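Local coordinates for cytochrome (PDB 2XTS), which carries a heme c as the cytochrome subunit of the sulfane dehydrogenase SoxCD and probably transfers electrons released by oxidation of protein-bound sulfur, at residues Asp39-Asp44 / Thr110-Ala115; Gly68-Pro73 / Gly80-Tyr85; Trp17-Leu22 / Val93-Pro98. One frame throughout, in Å; residues are numbered along the deposited sequence.

Interaction 1: residues Asp39-Asp44 / Thr110-Ala115; sequences DALFAD and TYAITA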
loop_
_atom_site.group_PDB
_atom_site.type_symbol
_atom_site.label_atom_id
_atom_site.label_comp_id
_atom_site.label_asym_id
_atom_site.label_seq_id
_atom_site.Cartn_x
_atom_site.Cartn_y
_atom_site.Cartn_z
ATOM N N ASP D 39 -49.376 -4.716 -13.254
ATOM C CA ASP D 39 -49.140 -5.892 -14.101
ATOM C C ASP D 39 -48.593 -5.463 -15.463
ATOM O O ASP D 39 -47.622 -6.018 -15.980
ATOM C CB ASP D 39 -50.457 -6.637 -14.242
ATOM C CG ASP D 39 -50.324 -8.016 -14.841
ATOM O OD1 ASP D 39 -49.212 -8.479 -15.147
ATOM O OD2 ASP D 39 -51.387 -8.656 -15.019
ATOM N N ALA D 40 -49.231 -4.462 -16.057
ATOM C CA ALA D 40 -48.810 -3.938 -17.352
ATOM C C ALA D 40 -47.410 -3.337 -17.299
ATOM O O ALA D 40 -46.576 -3.604 -18.161
ATOM C CB ALA D 40 -49.836 -2.916 -17.888
ATOM N N LEU D 41 -47.144 -2.535 -16.274
ATOM C CA LEU D 41 -45.797 -1.994 -16.085
ATOM C C LEU D 41 -44.761 -3.093 -15.859
ATOM O O LEU D 41 -43.647 -3.021 -16.377
ATOM C CB LEU D 41 -45.770 -1.040 -14.901
ATOM C CG LEU D 41 -46.439 0.327 -15.120
ATOM C CD1 LEU D 41 -46.718 1.016 -13.794
ATOM C CD2 LEU D 41 -45.572 1.217 -16.028
ATOM N N PHE D 42 -45.152 -4.130 -15.124
ATOM C CA PHE D 42 -44.253 -5.226 -14.806
ATOM C C PHE D 42 -43.920 -5.985 -16.095
ATOM O O PHE D 42 -42.765 -6.333 -16.376
ATOM C CB PHE D 42 -44.870 -6.165 -13.757
ATOM C CG PHE D 42 -43.863 -6.944 -12.982
ATOM C CD1 PHE D 42 -43.271 -6.354 -11.879
ATOM C CD2 PHE D 42 -43.491 -8.236 -13.336
ATOM C CE1 PHE D 42 -42.335 -7.032 -11.128
ATOM C CE2 PHE D 42 -42.549 -8.930 -12.579
ATOM C CZ PHE D 42 -41.979 -8.328 -11.491
ATOM N N ALA D 43 -44.949 -6.233 -16.907
ATOM C CA ALA D 43 -44.746 -6.869 -18.203
ATOM C C ALA D 43 -43.731 -6.113 -19.061
ATOM O O ALA D 43 -42.866 -6.718 -19.712
ATOM C CB ALA D 43 -46.091 -6.990 -18.945
ATOM N N ASP D 44 -43.815 -4.783 -19.078
ATOM C CA ASP D 44 -42.977 -3.981 -19.947
ATOM C C ASP D 44 -41.560 -3.795 -19.417
ATOM O O ASP D 44 -40.627 -3.635 -20.189
ATOM C CB ASP D 44 -43.595 -2.588 -20.177
ATOM C CG ASP D 44 -44.845 -2.616 -21.040
ATOM O OD1 ASP D 44 -45.054 -3.568 -21.813
ATOM O OD2 ASP D 44 -45.629 -1.653 -20.925
ATOM N N THR D 110 -44.619 3.361 -9.429
ATOM C CA THR D 110 -44.063 2.588 -8.318
ATOM C C THR D 110 -45.156 2.094 -7.391
ATOM O O THR D 110 -45.144 0.962 -6.935
ATOM C CB THR D 110 -42.962 3.381 -7.579
ATOM O OG1 THR D 110 -41.978 3.839 -8.520
ATOM C CG2 THR D 110 -42.268 2.502 -6.550
ATOM N N TYR D 111 -46.150 2.924 -7.135
ATOM C CA TYR D 111 -47.317 2.435 -6.387
ATOM C C TYR D 111 -48.004 1.279 -7.090
ATOM O O TYR D 111 -48.383 0.296 -6.465
ATOM C CB TYR D 111 -48.348 3.537 -6.118
ATOM C CG TYR D 111 -47.998 4.484 -4.987
ATOM C CD1 TYR D 111 -47.850 4.027 -3.677
ATOM C CD2 TYR D 111 -47.797 5.834 -5.231
ATOM C CE1 TYR D 111 -47.547 4.915 -2.647
ATOM C CE2 TYR D 111 -47.479 6.715 -4.221
ATOM C CZ TYR D 111 -47.351 6.253 -2.934
ATOM O OH TYR D 111 -47.028 7.140 -1.935
ATOM N N ALA D 112 -48.202 1.419 -8.400
ATOM C CA ALA D 112 -48.844 0.352 -9.187
ATOM C C ALA D 112 -48.044 -0.950 -9.141
ATOM O O ALA D 112 -48.601 -2.028 -8.923
ATOM C CB ALA D 112 -49.053 0.789 -10.619
ATOM N N ILE D 113 -46.737 -0.854 -9.356
ATOM C CA ILE D 113 -45.900 -2.045 -9.329
ATOM C C ILE D 113 -45.933 -2.684 -7.943
ATOM O O ILE D 113 -45.982 -3.898 -7.805
ATOM C CB ILE D 113 -44.442 -1.724 -9.760
ATOM C CG1 ILE D 113 -44.411 -1.509 -11.282
ATOM C CG2 ILE D 113 -43.466 -2.823 -9.316
ATOM C CD1 ILE D 113 -43.144 -0.885 -11.755
ATOM N N THR D 114 -45.885 -1.861 -6.901
ATOM C CA THR D 114 -45.936 -2.375 -5.540
ATOM C C THR D 114 -47.271 -3.086 -5.293
ATOM O O THR D 114 -47.295 -4.156 -4.712
ATOM C CB THR D 114 -45.660 -1.260 -4.503
ATOM O OG1 THR D 114 -44.371 -0.690 -4.747
ATOM C CG2 THR D 114 -45.646 -1.794 -3.100
ATOM N N ALA D 115 -48.373 -2.521 -5.779
ATOM C CA ALA D 115 -49.668 -3.198 -5.696
ATOM C C ALA D 115 -49.637 -4.558 -6.392
ATOM O O ALA D 115 -50.133 -5.548 -5.872
ATOM C CB ALA D 115 -50.768 -2.320 -6.300
#

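Interaction 2: residues Gly68-Pro73 / Gly80-Tyr85; sequences GSLTDP and GSYWPY. With HEC (heme c), chain U; GOL (glycerol), chain B.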
loop_
_atom_site.group_PDB
_atom_site.type_symbol
_atom_site.label_atom_id
_atom_site.label_comp_id
_atom_site.label_asym_id
_atom_site.label_seq_id
_atom_site.Cartn_x
_atom_site.Cartn_y
_atom_site.Cartn_z
ATOM N N GLY D 68 -43.890 -19.654 4.369
ATOM C CA GLY D 68 -43.733 -20.745 5.314
ATOM C C GLY D 68 -42.487 -21.611 5.196
ATOM O O GLY D 68 -42.352 -22.617 5.893
ATOM N N SER D 69 -41.541 -21.192 4.357
ATOM C CA SER D 69 -40.328 -21.956 4.077
ATOM C C SER D 69 -39.131 -21.599 4.956
ATOM O O SER D 69 -38.054 -22.142 4.739
ATOM C CB SER D 69 -39.916 -21.765 2.611
ATOM O OG SER D 69 -39.392 -20.462 2.384
ATOM N N LEU D 70 -39.296 -20.711 5.934
ATOM C CA LEU D 70 -38.130 -20.157 6.618
ATOM C C LEU D 70 -37.437 -21.124 7.566
ATOM O O LEU D 70 -36.337 -20.830 8.003
ATOM C CB LEU D 70 -38.462 -18.844 7.327
ATOM C CG LEU D 70 -38.977 -17.722 6.424
ATOM C CD1 LEU D 70 -39.185 -16.476 7.259
ATOM C CD2 LEU D 70 -38.047 -17.419 5.226
ATOM N N THR D 71 -38.055 -22.276 7.853
ATOM C CA THR D 71 -37.398 -23.348 8.611
ATOM C C THR D 71 -37.179 -24.608 7.759
ATOM O O THR D 71 -36.887 -25.669 8.303
ATOM C CB THR D 71 -38.162 -23.691 9.900
ATOM O OG1 THR D 71 -39.494 -24.110 9.594
ATOM C CG2 THR D 71 -38.196 -22.481 10.822
ATOM N N ASP D 72 -37.287 -24.485 6.443
ATOM C CA ASP D 72 -36.959 -25.576 5.528
ATOM C C ASP D 72 -35.450 -25.672 5.383
ATOM O O ASP D 72 -34.731 -24.724 5.704
ATOM C CB ASP D 72 -37.524 -25.323 4.132
ATOM C CG ASP D 72 -39.027 -25.428 4.059
ATOM O OD1 ASP D 72 -39.681 -25.791 5.058
ATOM O OD2 ASP D 72 -39.552 -25.148 2.955
ATOM N N PRO D 73 -34.952 -26.807 4.868
ATOM C CA PRO D 73 -33.510 -26.908 4.627
ATOM C C PRO D 73 -32.973 -25.823 3.694
ATOM O O PRO D 73 -31.869 -25.327 3.889
ATOM C CB PRO D 73 -33.349 -28.311 4.042
ATOM C CG PRO D 73 -34.516 -29.081 4.634
ATOM C CD PRO D 73 -35.640 -28.106 4.732
ATOM N N GLY D 80 -42.902 -11.560 0.014
ATOM C CA GLY D 80 -44.016 -12.108 0.769
ATOM C C GLY D 80 -43.628 -13.038 1.902
ATOM O O GLY D 80 -44.236 -13.014 2.951
ATOM N N SER D 81 -42.608 -13.861 1.704
ATOM C CA SER D 81 -42.237 -14.845 2.718
ATOM C C SER D 81 -41.330 -14.304 3.798
ATOM O O SER D 81 -41.236 -14.884 4.860
ATOM C CB SER D 81 -41.561 -16.061 2.086
ATOM O OG SER D 81 -40.236 -15.776 1.707
ATOM N N TYR D 82 -40.639 -13.208 3.506
ATOM C CA TYR D 82 -39.508 -12.756 4.326
ATOM C C TYR D 82 -39.430 -11.265 4.650
ATOM O O TYR D 82 -38.974 -10.913 5.737
ATOM C CB TYR D 82 -38.197 -13.208 3.703
ATOM C CG TYR D 82 -36.960 -13.017 4.547
ATOM C CD1 TYR D 82 -36.784 -13.734 5.713
ATOM C CD2 TYR D 82 -35.932 -12.183 4.143
ATOM C CE1 TYR D 82 -35.632 -13.571 6.487
ATOM C CE2 TYR D 82 -34.789 -12.038 4.888
ATOM C CZ TYR D 82 -34.638 -12.728 6.069
ATOM O OH TYR D 82 -33.488 -12.641 6.827
ATOM N N TRP D 83 -39.771 -10.394 3.712
ATOM C CA TRP D 83 -39.527 -8.970 3.994
ATOM C C TRP D 83 -40.446 -8.461 5.093
ATOM O O TRP D 83 -41.615 -8.840 5.160
ATOM C CB TRP D 83 -39.716 -8.090 2.760
ATOM C CG TRP D 83 -38.698 -8.278 1.662
ATOM C CD1 TRP D 83 -37.980 -9.409 1.335
ATOM C CD2 TRP D 83 -38.315 -7.279 0.721
ATOM N NE1 TRP D 83 -37.189 -9.154 0.248
ATOM C CE2 TRP D 83 -37.400 -7.867 -0.169
ATOM C CE3 TRP D 83 -38.691 -5.952 0.527
ATOM C CZ2 TRP D 83 -36.805 -7.151 -1.195
ATOM C CZ3 TRP D 83 -38.122 -5.251 -0.512
ATOM C CH2 TRP D 83 -37.192 -5.855 -1.358
ATOM N N PRO D 84 -39.947 -7.556 5.932
ATOM C CA PRO D 84 -40.792 -7.068 7.017
ATOM C C PRO D 84 -41.752 -5.927 6.645
ATOM O O PRO D 84 -42.837 -5.848 7.233
ATOM C CB PRO D 84 -39.773 -6.622 8.071
ATOM C CG PRO D 84 -38.583 -6.223 7.250
ATOM C CD PRO D 84 -38.534 -7.165 6.091
ATOM N N TYR D 85 -41.337 -5.037 5.738
ATOM C CA TYR D 85 -42.054 -3.774 5.484
ATOM C C TYR D 85 -42.269 -3.500 4.006
ATOM O O TYR D 85 -41.372 -3.693 3.177
ATOM C CB TYR D 85 -41.252 -2.585 6.062
ATOM C CG TYR D 85 -40.897 -2.762 7.522
ATOM C CD1 TYR D 85 -41.903 -2.879 8.480
ATOM C CD2 TYR D 85 -39.578 -2.858 7.953
ATOM C CE1 TYR D 85 -41.597 -3.113 9.819
ATOM C CE2 TYR D 85 -39.274 -3.052 9.285
ATOM C CZ TYR D 85 -40.275 -3.189 10.202
ATOM O OH TYR D 85 -39.955 -3.397 11.526
HETATM FE FE HEC U . -35.207 -6.448 -10.295
HETATM C CHA HEC U . -33.615 -7.288 -7.414
HETATM C CHB HEC U . -37.935 -5.527 -8.537
HETATM C CHC HEC U . -36.602 -5.281 -13.129
HETATM C CHD HEC U . -32.767 -7.916 -12.086
HETATM N NA HEC U . -35.677 -6.417 -8.369
HETATM C C1A HEC U . -34.910 -6.878 -7.318
HETATM C C2A HEC U . -35.677 -6.801 -6.076
HETATM C C3A HEC U . -36.889 -6.313 -6.386
HETATM C C4A HEC U . -36.890 -6.063 -7.825
HETATM C CMA HEC U . -38.058 -6.007 -5.434
HETATM C CAA HEC U . -35.147 -7.235 -4.688
HETATM C CBA HEC U . -35.308 -8.742 -4.469
HETATM C CGA HEC U . -34.887 -9.211 -3.111
HETATM O O1A HEC U . -33.999 -8.609 -2.524
HETATM O O2A HEC U . -35.501 -10.218 -2.684
HETATM N NB HEC U . -36.910 -5.540 -10.726
HETATM C C1B HEC U . -37.917 -5.212 -9.867
HETATM C C2B HEC U . -38.874 -4.392 -10.589
HETATM C C3B HEC U . -38.509 -4.335 -11.854
HETATM C C4B HEC U . -37.264 -5.030 -11.971
HETATM C CMB HEC U . -40.200 -3.931 -9.924
HETATM C CAB HEC U . -39.204 -3.577 -12.992
HETATM C CBB HEC U . -39.416 -2.095 -12.590
HETATM N NC HEC U . -34.776 -6.567 -12.247
HETATM C C1C HEC U . -35.493 -6.046 -13.298
HETATM C C2C HEC U . -34.859 -6.396 -14.534
HETATM C C3C HEC U . -33.823 -7.172 -14.223
HETATM C C4C HEC U . -33.756 -7.290 -12.786
HETATM C CMC HEC U . -35.397 -6.031 -15.941
HETATM C CAC HEC U . -32.852 -7.902 -15.144
HETATM C CBC HEC U . -32.141 -7.224 -16.273
HETATM N ND HEC U . -33.508 -7.389 -9.844
HETATM C C1D HEC U . -32.570 -7.854 -10.737
HETATM C C2D HEC U . -31.392 -8.310 -10.082
HETATM C C3D HEC U . -31.655 -8.095 -8.663
HETATM C C4D HEC U . -32.969 -7.571 -8.580
HETATM C CMD HEC U . -30.092 -8.861 -10.649
HETATM C CAD HEC U . -30.684 -8.384 -7.532
HETATM C CBD HEC U . -29.839 -7.135 -7.270
HETATM C CGD HEC U . -28.844 -7.317 -6.172
HETATM O O1D HEC U . -28.911 -8.321 -5.433
HETATM O O2D HEC U . -28.059 -6.367 -5.947
HETATM C C1 GOL B . -43.788 -16.401 6.166
HETATM O O1 GOL B . -42.822 -17.091 5.425
HETATM C C2 GOL B . -43.221 -16.126 7.536
HETATM O O2 GOL B . -43.045 -17.351 8.220
HETATM C C3 GOL B . -44.141 -15.218 8.333
HETATM O O3 GOL B . -43.528 -14.867 9.551
#

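Interaction 3: residues Trp17-Leu22 / Val93-Pro98; sequences WDTAVL and VHRSMP. With HEC (heme c), chain U.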
loop_
_atom_site.group_PDB
_atom_site.type_symbol
_atom_site.label_atom_id
_atom_site.label_comp_id
_atom_site.label_asym_id
_atom_site.label_seq_id
_atom_site.Cartn_x
_atom_site.Cartn_y
_atom_site.Cartn_z
ATOM N N TRP D 17 -32.876 13.766 -4.712
ATOM C CA TRP D 17 -31.994 12.728 -4.170
ATOM C C TRP D 17 -32.557 11.986 -2.976
ATOM O O TRP D 17 -32.195 10.836 -2.779
ATOM C CB TRP D 17 -30.614 13.317 -3.844
ATOM C CG TRP D 17 -29.706 13.363 -5.030
ATOM C CD1 TRP D 17 -30.049 13.229 -6.369
ATOM C CD2 TRP D 17 -28.300 13.565 -5.010
ATOM N NE1 TRP D 17 -28.926 13.300 -7.161
ATOM C CE2 TRP D 17 -27.845 13.518 -6.351
ATOM C CE3 TRP D 17 -27.369 13.786 -3.996
ATOM C CZ2 TRP D 17 -26.510 13.670 -6.684
ATOM C CZ3 TRP D 17 -26.057 13.935 -4.333
ATOM C CH2 TRP D 17 -25.635 13.880 -5.660
ATOM N N ASP D 18 -33.414 12.614 -2.172
ATOM C CA ASP D 18 -33.944 11.932 -1.009
ATOM C C ASP D 18 -35.303 11.345 -1.329
ATOM O O ASP D 18 -36.329 12.016 -1.230
ATOM C CB ASP D 18 -34.035 12.872 0.187
ATOM C CG ASP D 18 -34.446 12.137 1.453
ATOM O OD1 ASP D 18 -34.891 10.970 1.337
ATOM O OD2 ASP D 18 -34.307 12.671 2.574
ATOM N N THR D 19 -35.304 10.083 -1.736
ATOM C CA THR D 19 -36.538 9.379 -2.051
ATOM C C THR D 19 -36.731 8.188 -1.118
ATOM O O THR D 19 -37.609 7.354 -1.377
ATOM C CB THR D 19 -36.564 8.928 -3.534
ATOM O OG1 THR D 19 -35.470 8.048 -3.764
ATOM C CG2 THR D 19 -36.447 10.116 -4.489
ATOM N N ALA D 20 -35.967 8.140 -0.021
ATOM C CA ALA D 20 -36.098 7.076 0.956
ATOM C C ALA D 20 -37.505 7.056 1.565
ATOM O O ALA D 20 -38.136 8.105 1.788
ATOM C CB ALA D 20 -35.028 7.234 2.041
ATOM N N VAL D 21 -37.986 5.848 1.853
ATOM C CA VAL D 21 -39.269 5.670 2.511
ATOM C C VAL D 21 -39.000 4.808 3.728
ATOM O O VAL D 21 -38.415 3.741 3.605
ATOM C CB VAL D 21 -40.325 4.988 1.616
ATOM C CG1 VAL D 21 -41.640 4.874 2.400
ATOM C CG2 VAL D 21 -40.492 5.737 0.304
ATOM N N LEU D 22 -39.421 5.299 4.891
ATOM C CA LEU D 22 -39.225 4.612 6.162
ATOM C C LEU D 22 -40.466 3.765 6.460
ATOM O O LEU D 22 -41.495 3.944 5.844
ATOM C CB LEU D 22 -38.924 5.626 7.271
ATOM C CG LEU D 22 -37.557 6.338 7.104
ATOM C CD1 LEU D 22 -37.591 7.479 6.082
ATOM C CD2 LEU D 22 -37.044 6.860 8.413
ATOM N N VAL D 93 -37.514 -0.391 -5.396
ATOM C CA VAL D 93 -37.942 -0.412 -6.792
ATOM C C VAL D 93 -37.749 0.963 -7.426
ATOM O O VAL D 93 -37.227 1.097 -8.530
ATOM C CB VAL D 93 -39.401 -0.912 -6.926
ATOM C CG1 VAL D 93 -39.938 -0.630 -8.313
ATOM C CG2 VAL D 93 -39.496 -2.401 -6.603
ATOM N N HIS D 94 -38.217 1.990 -6.728
ATOM C CA HIS D 94 -38.154 3.343 -7.255
ATOM C C HIS D 94 -36.716 3.790 -7.541
ATOM O O HIS D 94 -36.450 4.456 -8.541
ATOM C CB HIS D 94 -38.829 4.296 -6.252
ATOM C CG HIS D 94 -39.065 5.675 -6.770
ATOM N ND1 HIS D 94 -40.075 5.966 -7.658
ATOM C CD2 HIS D 94 -38.457 6.850 -6.489
ATOM C CE1 HIS D 94 -40.067 7.261 -7.925
ATOM N NE2 HIS D 94 -39.091 7.817 -7.236
ATOM N N ARG D 95 -35.807 3.444 -6.636
ATOM C CA ARG D 95 -34.423 3.922 -6.679
ATOM C C ARG D 95 -33.493 3.111 -7.546
ATOM O O ARG D 95 -32.545 3.664 -8.077
ATOM C CB ARG D 95 -33.876 3.978 -5.243
ATOM C CG ARG D 95 -32.433 4.457 -5.103
ATOM C CD ARG D 95 -32.177 5.878 -5.551
ATOM N NE ARG D 95 -30.811 6.291 -5.259
ATOM C CZ ARG D 95 -29.758 5.917 -5.970
ATOM N NH1 ARG D 95 -29.922 5.143 -7.022
ATOM N NH2 ARG D 95 -28.538 6.313 -5.625
ATOM N N SER D 96 -33.776 1.816 -7.690
ATOM C CA SER D 96 -32.766 0.863 -8.135
ATOM C C SER D 96 -33.196 -0.166 -9.179
ATOM O O SER D 96 -32.353 -0.929 -9.660
ATOM C CB SER D 96 -32.149 0.146 -6.925
ATOM O OG SER D 96 -31.500 1.079 -6.074
ATOM N N MET D 97 -34.460 -0.179 -9.565
ATOM C CA MET D 97 -34.927 -1.034 -10.646
ATOM C C MET D 97 -35.588 -0.167 -11.711
ATOM O O MET D 97 -35.949 0.969 -11.442
ATOM C CB MET D 97 -35.880 -2.116 -10.105
ATOM C CG MET D 97 -35.212 -3.133 -9.225
ATOM S SD MET D 97 -34.221 -4.325 -10.179
ATOM C CE MET D 97 -32.659 -4.276 -9.256
ATOM N N PRO D 98 -35.733 -0.686 -12.934
ATOM C CA PRO D 98 -35.154 -1.926 -13.431
ATOM C C PRO D 98 -33.623 -1.965 -13.442
ATOM O O PRO D 98 -32.975 -0.947 -13.617
ATOM C CB PRO D 98 -35.671 -2.014 -14.881
ATOM C CG PRO D 98 -36.622 -0.949 -15.057
ATOM C CD PRO D 98 -36.450 0.064 -13.972
HETATM FE FE HEC U . -35.207 -6.448 -10.295
HETATM C CHA HEC U . -33.615 -7.288 -7.414
HETATM C CHB HEC U . -37.935 -5.527 -8.537
HETATM C CHC HEC U . -36.602 -5.281 -13.129
HETATM C CHD HEC U . -32.767 -7.916 -12.086
HETATM N NA HEC U . -35.677 -6.417 -8.369
HETATM C C1A HEC U . -34.910 -6.878 -7.318
HETATM C C2A HEC U . -35.677 -6.801 -6.076
HETATM C C3A HEC U . -36.889 -6.313 -6.386
HETATM C C4A HEC U . -36.890 -6.063 -7.825
HETATM C CMA HEC U . -38.058 -6.007 -5.434
HETATM C CAA HEC U . -35.147 -7.235 -4.688
HETATM C CBA HEC U . -35.308 -8.742 -4.469
HETATM C CGA HEC U . -34.887 -9.211 -3.111
HETATM O O1A HEC U . -33.999 -8.609 -2.524
HETATM O O2A HEC U . -35.501 -10.218 -2.684
HETATM N NB HEC U . -36.910 -5.540 -10.726
HETATM C C1B HEC U . -37.917 -5.212 -9.867
HETATM C C2B HEC U . -38.874 -4.392 -10.589
HETATM C C3B HEC U . -38.509 -4.335 -11.854
HETATM C C4B HEC U . -37.264 -5.030 -11.971
HETATM C CMB HEC U . -40.200 -3.931 -9.924
HETATM C CAB HEC U . -39.204 -3.577 -12.992
HETATM C CBB HEC U . -39.416 -2.095 -12.590
HETATM N NC HEC U . -34.776 -6.567 -12.247
HETATM C C1C HEC U . -35.493 -6.046 -13.298
HETATM C C2C HEC U . -34.859 -6.396 -14.534
HETATM C C3C HEC U . -33.823 -7.172 -14.223
HETATM C C4C HEC U . -33.756 -7.290 -12.786
HETATM C CMC HEC U . -35.397 -6.031 -15.941
HETATM C CAC HEC U . -32.852 -7.902 -15.144
HETATM C CBC HEC U . -32.141 -7.224 -16.273
HETATM N ND HEC U . -33.508 -7.389 -9.844
HETATM C C1D HEC U . -32.570 -7.854 -10.737
HETATM C C2D HEC U . -31.392 -8.310 -10.082
HETATM C C3D HEC U . -31.655 -8.095 -8.663
HETATM C C4D HEC U . -32.969 -7.571 -8.580
HETATM C CMD HEC U . -30.092 -8.861 -10.649
HETATM C CAD HEC U . -30.684 -8.384 -7.532
HETATM C CBD HEC U . -29.839 -7.135 -7.270
HETATM C CGD HEC U . -28.844 -7.317 -6.172
HETATM O O1D HEC U . -28.911 -8.321 -5.433
HETATM O O2D HEC U . -28.059 -6.367 -5.947
#

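Interaction 1: residues Asp39-Asp44 / Thr110-Ala115
Segments 39-44 (on helix 35-45) and 110-115 (on helix 107-120) cross almost perpendicularly, at 94° between their N-to-C directions, with the axes 8.6 Å apart at closest approach and the CA atoms of Phe42 and Ile113 the nearest such pair. This is the packing of an early helix against a late helix that characterises the class I cytochrome c fold, here with heme-linking Cys46 and the axial ligand His50 following just after the first helix. No hydrogen bond crosses; the segments bury 189 Å² between them, and the side-chain contacts across it are all apolar.

Leu41 does most of the touching from its side. Its CB lies against the CG1-CD1 branch of Ile113, 3.9 Å from Ile113 CG1, while Leu41 CD1 stretches past that branch to Ala112 CB, also at 3.9 Å. Leucine and alanine thus meet methyl to methyl. Ile113 divides its two branches between neighbours. With CG1 anti to its own carbonyl carbon (chi1 -74°), the longer arm runs alongside Leu41, and CG2 is turned to Phe42 instead. There CG2 comes at the edge of the phenyl ring, near its plane, 4.4 Å from Phe42 CD1. Both Phe42 and Ile113 also touch the heme, so the crossing forms part of the pocket wall, and the Phe42 ring further meets that of Phe116.

Within the later helix, Thr110 O is gripped twice from opposite faces of its carbonyl plane: Thr114 N provides the regular helical bond, and Thr114 OG1 donates from 2.8 Å, tilted 34° out of that plane.

Interaction 2: residues Gly68-Pro73 / Gly80-Tyr85
With CG beside its backbone N (chi1 -59°) and the chain then extended, Leu70 reaches the backbone carbonyl of Ser81 and the ring of Tyr82, while Tyr82, whose CG is anti to its N (chi1 -170°), swings that ring across the leucine at about a right angle. Leu70 CD1 rests 3.5 Å from Ser81 O and lies in the ring plane at the Tyr82 edge; CD2 comes obliquely, 3.9 Å from Tyr82 CD1. The phenol OH continues to Thr247 of the sulfite dehydrogenase chain, to which it is hydrogen-bonded. Leu70 is carried by a type I beta turn, Ser69 to Asp72, closed by Asp72 N to Ser69 O at 3.0 Å, in the loop of the cytochrome domain that leads into helix 79-82. Beyond that helix, Trp83 presents the edge of its indole to a heme propionate, with Trp83 CZ2 3.4 Å from heme CGA. An alanine here would remove the indole edge, which would probably open a gap beside the propionate. A glycerol, probably picked up from the crystallisation medium, spans the two segments: Gly68 N donates to its O1, which in turn donates to Ser81 O at 2.8 Å.

Interaction 3: residues Trp17-Leu22 / Val93-Pro98
Thr19 faces the His94 imidazole edge-on: Thr19 CB sits near the ring plane, 4.1 Å from His94 CD2, and touches the rim instead of stacking on a face. In the histidine, CG anti to the backbone N (chi1 -169°) sends the ring out toward the loop, and a chi2 of 76° turns its CD2 edge to Thr19, while ND1 is hydrogen-bonded to Thr110 OG1. That bond would help fix the rotation of the ring. Thr19 meets Arg95 through its hydroxyl side, with Thr19 OG1 4.3 Å from Arg95 CD, a loose contact with the aliphatic part of the arginine. Beyond CD the side chain leads away from Thr19 to the sulfite dehydrogenase chain, where NE forms a salt bridge with Glu172 and NH2 a hydrogen bond to the carbonyl of Asp175. The contact is small, 105 Å², and no hydrogen bond crosses it.

Downstream of these residues the same segment serves the heme. Met97 SD binds the iron at 2.3 Å, as the axial partner of His50 in the His/Met ligation usual for class I cytochromes c. Bends about CB-CG (chi2 -75°) and CG-SD fold the methionine over the porphyrin, laying Met97 CG 3.3 Å from heme NB and Met97 CE 3.3 Å from heme ND. Pro98, preceded by a cis peptide bond, brings its CA to 3.7 Å from heme CHC, and Val93 CG1 is equally close to heme CMB.

The loop 17-22, running from helix 11-17 towards strand 32-34, follows the flank of helix 86-96: Val21 N is hydrogen-bonded to Asp91 OD2 and the Val21 side chain packs on Tyr90, while His94 links that helix to helix 107-120.

How the interactions relate
Interactions 1 and 3 are joined directly, their centres 15 Å apart: Thr110 OG1 and His94 ND1 lie 3.0 Å from each other, and Ile113 CG2 packs 4.3 Å from Val93 CG1. Along the chain their segments interleave, and His94 touches both Thr19 of the loop and Thr110 of helix 107-120. Interaction 2 lies farther off, its centre 23 Å from each of the others, and its nearest atoms come no closer than about 8 Å to interaction 1 and 6 Å to interaction 3. The heme connects all three, contacted through Phe42 and Ile113, through Trp83 at a propionate, and through Met97 at the iron, with Val93 and Pro98 at the porphyrin rim.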